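Long-range contact in hypothetical protein (Exiguobacterium sibiricum, PDB 2HKV), which is of unknown function but binds a nickel ion and probably belongs to the DinB family of metal-binding four-helix bundle proteins: residues Leu9-Arg21 against Leu86-Met98. Sequence-based numbering, arbitrary orientation.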
ATOM      1  N   LEU A   9     -11.640  -6.314  -3.149  1.00 32.98           N
ATOM      2  CA  LEU A   9     -11.115  -5.110  -3.765  1.00 32.90           C
ATOM      3  C   LEU A   9     -12.046  -3.913  -3.572  1.00 32.49           C
ATOM      4  O   LEU A   9     -11.555  -2.841  -3.272  1.00 33.64           O
ATOM      5  CB  LEU A   9     -10.742  -5.308  -5.230  1.00 33.01           C
ATOM      6  CG  LEU A   9      -9.442  -6.043  -5.549  1.00 39.60           C
ATOM      7  CD1 LEU A   9      -9.357  -6.430  -7.055  1.00 35.21           C
ATOM      8  CD2 LEU A   9      -8.230  -5.242  -5.047  1.00 35.15           C
ATOM      9  N   ASP A  10     -13.350  -4.085  -3.802  1.00 33.22           N
ATOM     10  CA  ASP A  10     -14.308  -2.997  -3.620  1.00 33.65           C
ATOM     11  C   ASP A  10     -14.211  -2.464  -2.166  1.00 35.13           C
ATOM     12  O   ASP A  10     -14.196  -1.250  -1.915  1.00 36.73           O
ATOM     13  CB  ASP A  10     -15.703  -3.467  -3.971  1.00 33.01           C
ATOM     14  CG  ASP A  10     -16.722  -2.359  -3.937  1.00 46.35           C
ATOM     15  OD1 ASP A  10     -16.563  -1.406  -4.704  1.00 55.15           O
ATOM     16  OD2 ASP A  10     -17.678  -2.432  -3.129  1.00 63.53           O
ATOM     17  N   ARG A  11     -14.098  -3.371  -1.219  1.00 33.40           N
ATOM     18  CA  ARG A  11     -13.996  -2.982   0.219  1.00 33.60           C
ATOM     19  C   ARG A  11     -12.724  -2.169   0.513  1.00 35.63           C
ATOM     20  O   ARG A  11     -12.781  -1.049   1.024  1.00 34.35           O
ATOM     21  CB  ARG A  11     -14.067  -4.229   1.090  1.00 33.78           C
ATOM     22  CG  ARG A  11     -13.858  -3.990   2.579  1.00 36.41           C
ATOM     23  CD  ARG A  11     -14.196  -5.191   3.405  1.00 39.18           C
ATOM     24  NE  ARG A  11     -13.870  -4.978   4.826  1.00 37.43           N
ATOM     25  CZ  ARG A  11     -14.344  -5.734   5.820  1.00 44.07           C
ATOM     26  NH1 ARG A  11     -15.138  -6.734   5.576  1.00 41.79           N
ATOM     27  NH2 ARG A  11     -14.013  -5.448   7.084  1.00 40.35           N
ATOM     28  N   HIS A  12     -11.580  -2.764   0.201  1.00 32.90           N
ATOM     29  CA  HIS A  12     -10.285  -2.228   0.581  1.00 32.20           C
ATOM     30  C   HIS A  12      -9.860  -1.077  -0.288  1.00 34.13           C
ATOM     31  O   HIS A  12      -9.291  -0.085   0.212  1.00 34.57           O
ATOM     32  CB  HIS A  12      -9.239  -3.373   0.687  1.00 33.62           C
ATOM     33  CG  HIS A  12      -9.514  -4.303   1.826  1.00 36.66           C
ATOM     34  ND1 HIS A  12      -9.146  -3.999   3.136  1.00 36.36           N
ATOM     35  CD2 HIS A  12     -10.176  -5.480   1.887  1.00 37.73           C
ATOM     36  CE1 HIS A  12      -9.600  -4.949   3.937  1.00 36.24           C
ATOM     37  NE2 HIS A  12     -10.243  -5.848   3.219  1.00 37.97           N
ATOM     38  N   VAL A  13     -10.149  -1.120  -1.586  1.00 33.31           N
ATOM     39  CA  VAL A  13      -9.876   0.058  -2.402  1.00 34.55           C
ATOM     40  C   VAL A  13     -10.841   1.205  -2.033  1.00 35.42           C
ATOM     41  O   VAL A  13     -10.458   2.369  -1.979  1.00 34.85           O
ATOM     42  CB  VAL A  13      -9.881  -0.201  -3.943  1.00 37.49           C
ATOM     43  CG1 VAL A  13      -9.552   1.104  -4.654  1.00 36.70           C
ATOM     44  CG2 VAL A  13      -8.871  -1.259  -4.353  1.00 35.41           C
ATOM     45  N   GLY A  14     -12.087   0.887  -1.717  1.00 32.95           N
ATOM     46  CA  GLY A  14     -13.025   1.930  -1.235  1.00 33.20           C
ATOM     47  C   GLY A  14     -12.538   2.615   0.051  1.00 34.20           C
ATOM     48  O   GLY A  14     -12.694   3.840   0.229  1.00 35.67           O
ATOM     49  N   VAL A  15     -11.966   1.847   0.979  1.00 36.48           N
ATOM     50  CA  VAL A  15     -11.393   2.448   2.184  1.00 37.31           C
ATOM     51  C   VAL A  15     -10.281   3.379   1.794  1.00 38.53           C
ATOM     52  O   VAL A  15     -10.180   4.495   2.309  1.00 38.53           O
ATOM     53  CB  VAL A  15     -10.754   1.409   3.191  1.00 40.48           C
ATOM     54  CG1 VAL A  15      -9.945   2.116   4.273  1.00 40.73           C
ATOM     55  CG2 VAL A  15     -11.810   0.444   3.834  1.00 41.90           C
ATOM     56  N   GLY A  16      -9.380   2.868   0.957  1.00 37.94           N
ATOM     57  CA  GLY A  16      -8.291   3.667   0.403  1.00 36.64           C
ATOM     58  C   GLY A  16      -8.761   4.976  -0.177  1.00 35.13           C
ATOM     59  O   GLY A  16      -8.182   6.030   0.079  1.00 36.67           O
ATOM     60  N   VAL A  17      -9.822   4.935  -0.951  1.00 34.06           N
ATOM     61  CA  VAL A  17     -10.319   6.121  -1.607  1.00 35.61           C
ATOM     62  C   VAL A  17     -10.991   7.062  -0.614  1.00 34.60           C
ATOM     63  O   VAL A  17     -10.734   8.253  -0.630  1.00 35.18           O
ATOM     64  CB  VAL A  17     -11.306   5.751  -2.730  1.00 35.79           C
ATOM     65  CG1 VAL A  17     -12.076   7.006  -3.242  1.00 42.02           C
ATOM     66  CG2 VAL A  17     -10.554   5.045  -3.871  1.00 37.37           C
ATOM     67  N   ARG A  18     -11.832   6.535   0.274  1.00 33.92           N
ATOM     68  CA  ARG A  18     -12.488   7.444   1.210  1.00 36.58           C
ATOM     69  C   ARG A  18     -11.533   8.130   2.189  1.00 36.87           C
ATOM     70  O   ARG A  18     -11.684   9.334   2.485  1.00 37.42           O
ATOM     71  CB  ARG A  18     -13.584   6.759   1.964  1.00 38.89           C
ATOM     72  CG  ARG A  18     -14.705   6.364   1.019  1.00 48.09           C
ATOM     73  CD  ARG A  18     -15.899   5.837   1.736  1.00 58.01           C
ATOM     74  NE  ARG A  18     -15.523   4.724   2.583  1.00 58.74           N
ATOM     75  CZ  ARG A  18     -15.596   3.434   2.253  1.00 62.82           C
ATOM     76  NH1 ARG A  18     -16.047   3.024   1.047  1.00 52.67           N
ATOM     77  NH2 ARG A  18     -15.195   2.542   3.167  1.00 59.04           N
ATOM     78  N   THR A  19     -10.554   7.381   2.691  1.00 37.24           N
ATOM     79  CA  THR A  19      -9.521   7.978   3.539  1.00 36.23           C
ATOM     80  C   THR A  19      -8.659   8.960   2.789  1.00 37.44           C
ATOM     81  O   THR A  19      -8.344  10.007   3.323  1.00 36.37           O
ATOM     82  CB  THR A  19      -8.671   6.934   4.252  1.00 35.05           C
ATOM     83  OG1 THR A  19      -8.069   6.041   3.297  1.00 37.84           O
ATOM     84  CG2 THR A  19      -9.551   6.125   5.304  1.00 38.23           C
ATOM     85  N   THR A  20      -8.311   8.699   1.533  1.00 36.64           N
ATOM     86  CA  THR A  20      -7.579   9.672   0.743  1.00 37.31           C
ATOM     87  C   THR A  20      -8.354  10.961   0.551  1.00 39.30           C
ATOM     88  O   THR A  20      -7.766  12.063   0.671  1.00 35.39           O
ATOM     89  CB  THR A  20      -7.132   9.102  -0.613  1.00 36.97           C
ATOM     90  OG1 THR A  20      -6.290   7.974  -0.368  1.00 36.38           O
ATOM     91  CG2 THR A  20      -6.349  10.136  -1.462  1.00 34.98           C
ATOM     92  N   ARG A  21      -9.655  10.829   0.292  1.00 38.51           N
ATOM     93  CA  ARG A  21     -10.535  11.979   0.118  1.00 38.91           C
ATOM     94  C   ARG A  21     -10.478  12.829   1.395  1.00 38.44           C
ATOM     95  O   ARG A  21     -10.351  14.048   1.336  1.00 38.68           O
ATOM     96  CB  ARG A  21     -11.968  11.525  -0.215  1.00 39.55           C
ATOM     97  CG  ARG A  21     -12.819  12.572  -0.808  1.00 48.36           C
ATOM     98  CD  ARG A  21     -14.295  12.130  -0.853  1.00 50.49           C
ATOM     99  NE  ARG A  21     -14.456  10.954  -1.711  1.00 58.73           N
ATOM    100  CZ  ARG A  21     -15.146   9.857  -1.405  1.00 68.19           C
ATOM    101  NH1 ARG A  21     -15.788   9.733  -0.244  1.00 73.94           N
ATOM    102  NH2 ARG A  21     -15.212   8.866  -2.288  1.00 67.12           N
ATOM    103  N   LEU A  86     -10.469  12.272  -8.015  1.00 33.44           N
ATOM    104  CA  LEU A  86     -10.399  10.999  -7.313  1.00 36.00           C
ATOM    105  C   LEU A  86     -11.717  10.168  -7.494  1.00 34.73           C
ATOM    106  O   LEU A  86     -11.716   8.931  -7.758  1.00 33.71           O
ATOM    107  CB  LEU A  86     -10.113  11.286  -5.835  1.00 34.72           C
ATOM    108  CG  LEU A  86     -10.055  10.110  -4.844  1.00 37.85           C
ATOM    109  CD1 LEU A  86      -9.046   9.029  -5.292  1.00 38.40           C
ATOM    110  CD2 LEU A  86      -9.742  10.684  -3.440  1.00 36.98           C
ATOM    111  N   ASP A  87     -12.844  10.844  -7.350  1.00 36.50           N
ATOM    112  CA  ASP A  87     -14.131  10.192  -7.468  1.00 37.49           C
ATOM    113  C   ASP A  87     -14.345   9.593  -8.850  1.00 36.33           C
ATOM    114  O   ASP A  87     -14.898   8.486  -8.996  1.00 36.19           O
ATOM    115  CB  ASP A  87     -15.262  11.177  -7.144  1.00 39.90           C
ATOM    116  CG  ASP A  87     -15.341  11.550  -5.639  1.00 51.15           C
ATOM    117  OD1 ASP A  87     -14.496  11.101  -4.829  1.00 53.43           O
ATOM    118  OD2 ASP A  87     -16.265  12.319  -5.259  1.00 67.22           O
ATOM    119  N   GLN A  88     -13.959  10.359  -9.863  1.00 35.59           N
ATOM    120  CA  GLN A  88     -14.002   9.906 -11.236  1.00 35.58           C
ATOM    121  C   GLN A  88     -13.134   8.683 -11.474  1.00 34.02           C
ATOM    122  O   GLN A  88     -13.571   7.724 -12.111  1.00 31.65           O
ATOM    123  CB  GLN A  88     -13.526  11.039 -12.119  1.00 36.20           C
ATOM    124  CG  GLN A  88     -13.468  10.749 -13.574  1.00 43.33           C
ATOM    125  CD  GLN A  88     -13.109  12.014 -14.390  1.00 41.25           C
ATOM    126  OE1 GLN A  88     -13.516  13.150 -14.048  1.00 40.64           O
ATOM    127  NE2 GLN A  88     -12.330  11.819 -15.461  1.00 43.73           N
ATOM    128  N   SER A  89     -11.897   8.717 -10.954  1.00 35.68           N
ATOM    129  CA  SER A  89     -10.977   7.574 -11.038  1.00 34.25           C
ATOM    130  C   SER A  89     -11.541   6.337 -10.324  1.00 32.96           C
ATOM    131  O   SER A  89     -11.456   5.230 -10.823  1.00 35.68           O
ATOM    132  CB  SER A  89      -9.595   7.943 -10.467  1.00 32.47           C
ATOM    133  OG  SER A  89      -9.085   9.050 -11.184  1.00 39.49           O
ATOM    134  N   TRP A  90     -12.132   6.550  -9.166  1.00 31.58           N
ATOM    135  CA  TRP A  90     -12.712   5.442  -8.385  1.00 33.96           C
ATOM    136  C   TRP A  90     -13.889   4.803  -9.160  1.00 33.22           C
ATOM    137  O   TRP A  90     -14.069   3.592  -9.146  1.00 34.31           O
ATOM    138  CB  TRP A  90     -13.119   5.980  -7.009  1.00 33.77           C
ATOM    139  CG  TRP A  90     -13.930   5.140  -6.156  1.00 32.97           C
ATOM    140  CD1 TRP A  90     -15.015   5.560  -5.474  1.00 37.93           C
ATOM    141  CD2 TRP A  90     -13.747   3.756  -5.817  1.00 32.61           C
ATOM    142  NE1 TRP A  90     -15.538   4.544  -4.739  1.00 43.18           N
ATOM    143  CE2 TRP A  90     -14.792   3.414  -4.941  1.00 41.44           C
ATOM    144  CE3 TRP A  90     -12.831   2.758  -6.189  1.00 37.48           C
ATOM    145  CZ2 TRP A  90     -14.942   2.133  -4.410  1.00 38.48           C
ATOM    146  CZ3 TRP A  90     -12.987   1.465  -5.652  1.00 32.82           C
ATOM    147  CH2 TRP A  90     -14.051   1.175  -4.782  1.00 38.05           C
ATOM    148  N   GLN A  91     -14.677   5.628  -9.845  1.00 33.74           N
ATOM    149  CA  GLN A  91     -15.790   5.117 -10.657  1.00 36.59           C
ATOM    150  C   GLN A  91     -15.274   4.285 -11.828  1.00 35.78           C
ATOM    151  O   GLN A  91     -15.834   3.243 -12.174  1.00 34.34           O
ATOM    152  CB  GLN A  91     -16.646   6.275 -11.183  1.00 37.84           C
ATOM    153  CG  GLN A  91     -17.930   5.805 -11.838  1.00 47.26           C
ATOM    154  CD  GLN A  91     -18.785   5.009 -10.862  1.00 53.35           C
ATOM    155  OE1 GLN A  91     -19.146   5.507  -9.787  1.00 54.28           O
ATOM    156  NE2 GLN A  91     -19.076   3.754 -11.215  1.00 38.31           N
ATOM    157  N   TYR A  92     -14.189   4.749 -12.439  1.00 35.29           N
ATOM    158  CA  TYR A  92     -13.604   4.068 -13.569  1.00 36.69           C
ATOM    159  C   TYR A  92     -13.136   2.691 -13.112  1.00 35.73           C
ATOM    160  O   TYR A  92     -13.390   1.664 -13.795  1.00 35.81           O
ATOM    161  CB  TYR A  92     -12.410   4.870 -14.083  1.00 36.85           C
ATOM    162  CG  TYR A  92     -11.807   4.356 -15.359  1.00 38.77           C
ATOM    163  CD1 TYR A  92     -10.902   3.307 -15.335  1.00 40.83           C
ATOM    164  CD2 TYR A  92     -12.150   4.905 -16.591  1.00 39.74           C
ATOM    165  CE1 TYR A  92     -10.331   2.813 -16.487  1.00 43.96           C
ATOM    166  CE2 TYR A  92     -11.563   4.431 -17.765  1.00 42.44           C
ATOM    167  CZ  TYR A  92     -10.657   3.374 -17.698  1.00 42.15           C
ATOM    168  OH  TYR A  92     -10.081   2.873 -18.833  1.00 49.25           O
ATOM    169  N   TYR A  93     -12.445   2.696 -11.977  1.00 36.32           N
ATOM    170  CA  TYR A  93     -11.940   1.468 -11.379  1.00 34.80           C
ATOM    171  C   TYR A  93     -13.104   0.498 -11.068  1.00 35.32           C
ATOM    172  O   TYR A  93     -13.025  -0.689 -11.355  1.00 36.14           O
ATOM    173  CB  TYR A  93     -11.124   1.782 -10.131  1.00 34.65           C
ATOM    174  CG  TYR A  93     -10.460   0.556  -9.447  1.00 33.61           C
ATOM    175  CD1 TYR A  93     -11.124  -0.168  -8.455  1.00 32.06           C
ATOM    176  CD2 TYR A  93      -9.171   0.149  -9.798  1.00 33.63           C
ATOM    177  CE1 TYR A  93     -10.521  -1.244  -7.829  1.00 34.29           C
ATOM    178  CE2 TYR A  93      -8.559  -0.942  -9.175  1.00 34.71           C
ATOM    179  CZ  TYR A  93      -9.248  -1.643  -8.201  1.00 33.08           C
ATOM    180  OH  TYR A  93      -8.664  -2.730  -7.604  1.00 35.72           O
ATOM    181  N   GLN A  94     -14.151   1.009 -10.453  1.00 33.87           N
ATOM    182  CA  GLN A  94     -15.268   0.141 -10.074  1.00 37.67           C
ATOM    183  C   GLN A  94     -15.890  -0.495 -11.291  1.00 34.48           C
ATOM    184  O   GLN A  94     -16.294  -1.663 -11.270  1.00 37.32           O
ATOM    185  CB  GLN A  94     -16.337   0.908  -9.319  1.00 39.73           C
ATOM    186  CG  GLN A  94     -15.941   1.289  -7.930  1.00 43.17           C
ATOM    187  CD  GLN A  94     -17.042   2.062  -7.259  1.00 45.52           C
ATOM    188  OE1 GLN A  94     -16.990   3.298  -7.149  1.00 60.54           O
ATOM    189  NE2 GLN A  94     -18.077   1.350  -6.857  1.00 43.21           N
ATOM    190  N   ASP A  95     -15.971   0.253 -12.383  1.00 34.02           N
ATOM    191  CA  ASP A  95     -16.565  -0.307 -13.580  1.00 36.10           C
ATOM    192  C   ASP A  95     -15.705  -1.423 -14.177  1.00 34.49           C
ATOM    193  O   ASP A  95     -16.225  -2.435 -14.634  1.00 33.44           O
ATOM    194  CB  ASP A  95     -16.731   0.792 -14.615  1.00 38.78           C
ATOM    195  CG  ASP A  95     -17.741   1.865 -14.190  1.00 47.40           C
ATOM    196  OD1 ASP A  95     -18.463   1.679 -13.162  1.00 53.69           O
ATOM    197  OD2 ASP A  95     -17.812   2.899 -14.910  1.00 53.98           O
ATOM    198  N   ARG A  96     -14.386  -1.229 -14.178  1.00 33.75           N
ATOM    199  CA  ARG A  96     -13.454  -2.262 -14.658  1.00 36.77           C
ATOM    200  C   ARG A  96     -13.446  -3.477 -13.703  1.00 39.74           C
ATOM    201  O   ARG A  96     -13.301  -4.650 -14.109  1.00 40.99           O
ATOM    202  CB  ARG A  96     -12.048  -1.689 -14.846  1.00 39.35           C
ATOM    203  CG  ARG A  96     -11.926  -0.609 -15.951  1.00 39.93           C
ATOM    204  CD  ARG A  96     -13.018  -0.717 -16.987  1.00 53.30           C
ATOM    205  NE  ARG A  96     -13.009   0.346 -17.990  1.00 58.46           N
ATOM    206  CZ  ARG A  96     -13.445   1.599 -17.825  1.00 60.80           C
ATOM    207  NH1 ARG A  96     -13.894   2.044 -16.662  1.00 58.82           N
ATOM    208  NH2 ARG A  96     -13.406   2.429 -18.862  1.00 72.00           N
ATOM    209  N   LEU A  97     -13.619  -3.173 -12.437  1.00 40.06           N
ATOM    210  CA  LEU A  97     -13.584  -4.191 -11.401  1.00 41.18           C
ATOM    211  C   LEU A  97     -14.634  -5.224 -11.672  1.00 37.54           C
ATOM    212  O   LEU A  97     -14.370  -6.400 -11.581  1.00 41.25           O
ATOM    213  CB  LEU A  97     -13.774  -3.559 -10.028  1.00 41.06           C
ATOM    214  CG  LEU A  97     -13.806  -4.467  -8.784  1.00 40.83           C
ATOM    215  CD1 LEU A  97     -12.517  -5.298  -8.697  1.00 37.37           C
ATOM    216  CD2 LEU A  97     -14.019  -3.652  -7.522  1.00 38.70           C
HETATM  217  N   MSE A  98     -15.810  -4.770 -12.068  1.00 40.92           N
HETATM  218  CA  MSE A  98     -16.945  -5.646 -12.232  1.00 43.66           C
HETATM  219  C   MSE A  98     -17.035  -6.255 -13.623  1.00 44.49           C
HETATM  220  O   MSE A  98     -17.534  -7.347 -13.779  1.00 45.46           O
HETATM  221  CB  MSE A  98     -18.212  -4.877 -11.902  1.00 46.03           C
HETATM  222  CG  MSE A  98     -18.155  -4.263 -10.512  1.00 48.94           C
HETATM  223 SE   MSE A  98     -17.947  -5.606  -9.047  0.70 59.58          SE
HETATM  224  CE  MSE A  98     -17.526  -4.357  -7.477  1.00 49.81           C
TER
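Trp90 is the main bump of this contact and fills a hollow lined by Asp10, Val13, Gly14 and Val17. The fit is knobs-into-holes, between two helices that run almost exactly antiparallel with axes 10.8 Å apart. Trp90 holds CG opposite its backbone N (chi1 169°), which carries the indole across to the other helix. Val17 lies over one ring face, and Val17 CG1 makes a CH-pi contact with the five-membered ring of Trp90, 4.2 Å from its centroid. Gln94 OE1 sits above the opposite face. The six-membered end of the indole passes close to Gly14, where no side chain intervenes, and Trp90 CZ2 comes 3.7 Å from Gly14 CA. Val13 fits between two rings: its CG1 meets Trp90 CZ3 at 3.6 Å, while CG2 packs on Tyr93.

In the reverse direction, Asp10 enters a hollow formed by Trp90, Gln94, Leu97 and Met98, a selenomethionine. Asp10 OD1 comes within 3.6 Å of Trp90 CH2, with the carboxylate plane 14° from that of the indole. Beside it, Leu9 CD1 touches Leu97 CD1 at 3.7 Å. At the far end, Leu86 CD2 nestles against the backbone of Val17 and Arg21. On the outer side there, Arg21 NE forms a salt bridge with Asp87 OD1 at 3.1 Å. Asp87 OD1 accepts through its syn lone pair, and the bond is bent (141° at the hydrogen).

Helices 4-26 and 82-98 belong to an all-helical bundle. Helix 114-138 packs against Leu9, Val13 and Thr20, and its Leu118 O is hydrogen-bonded to Tyr93 OH. Helix 43-61 meets Val17 through Leu54, and Leu119 of the second subunit packs on Leu9.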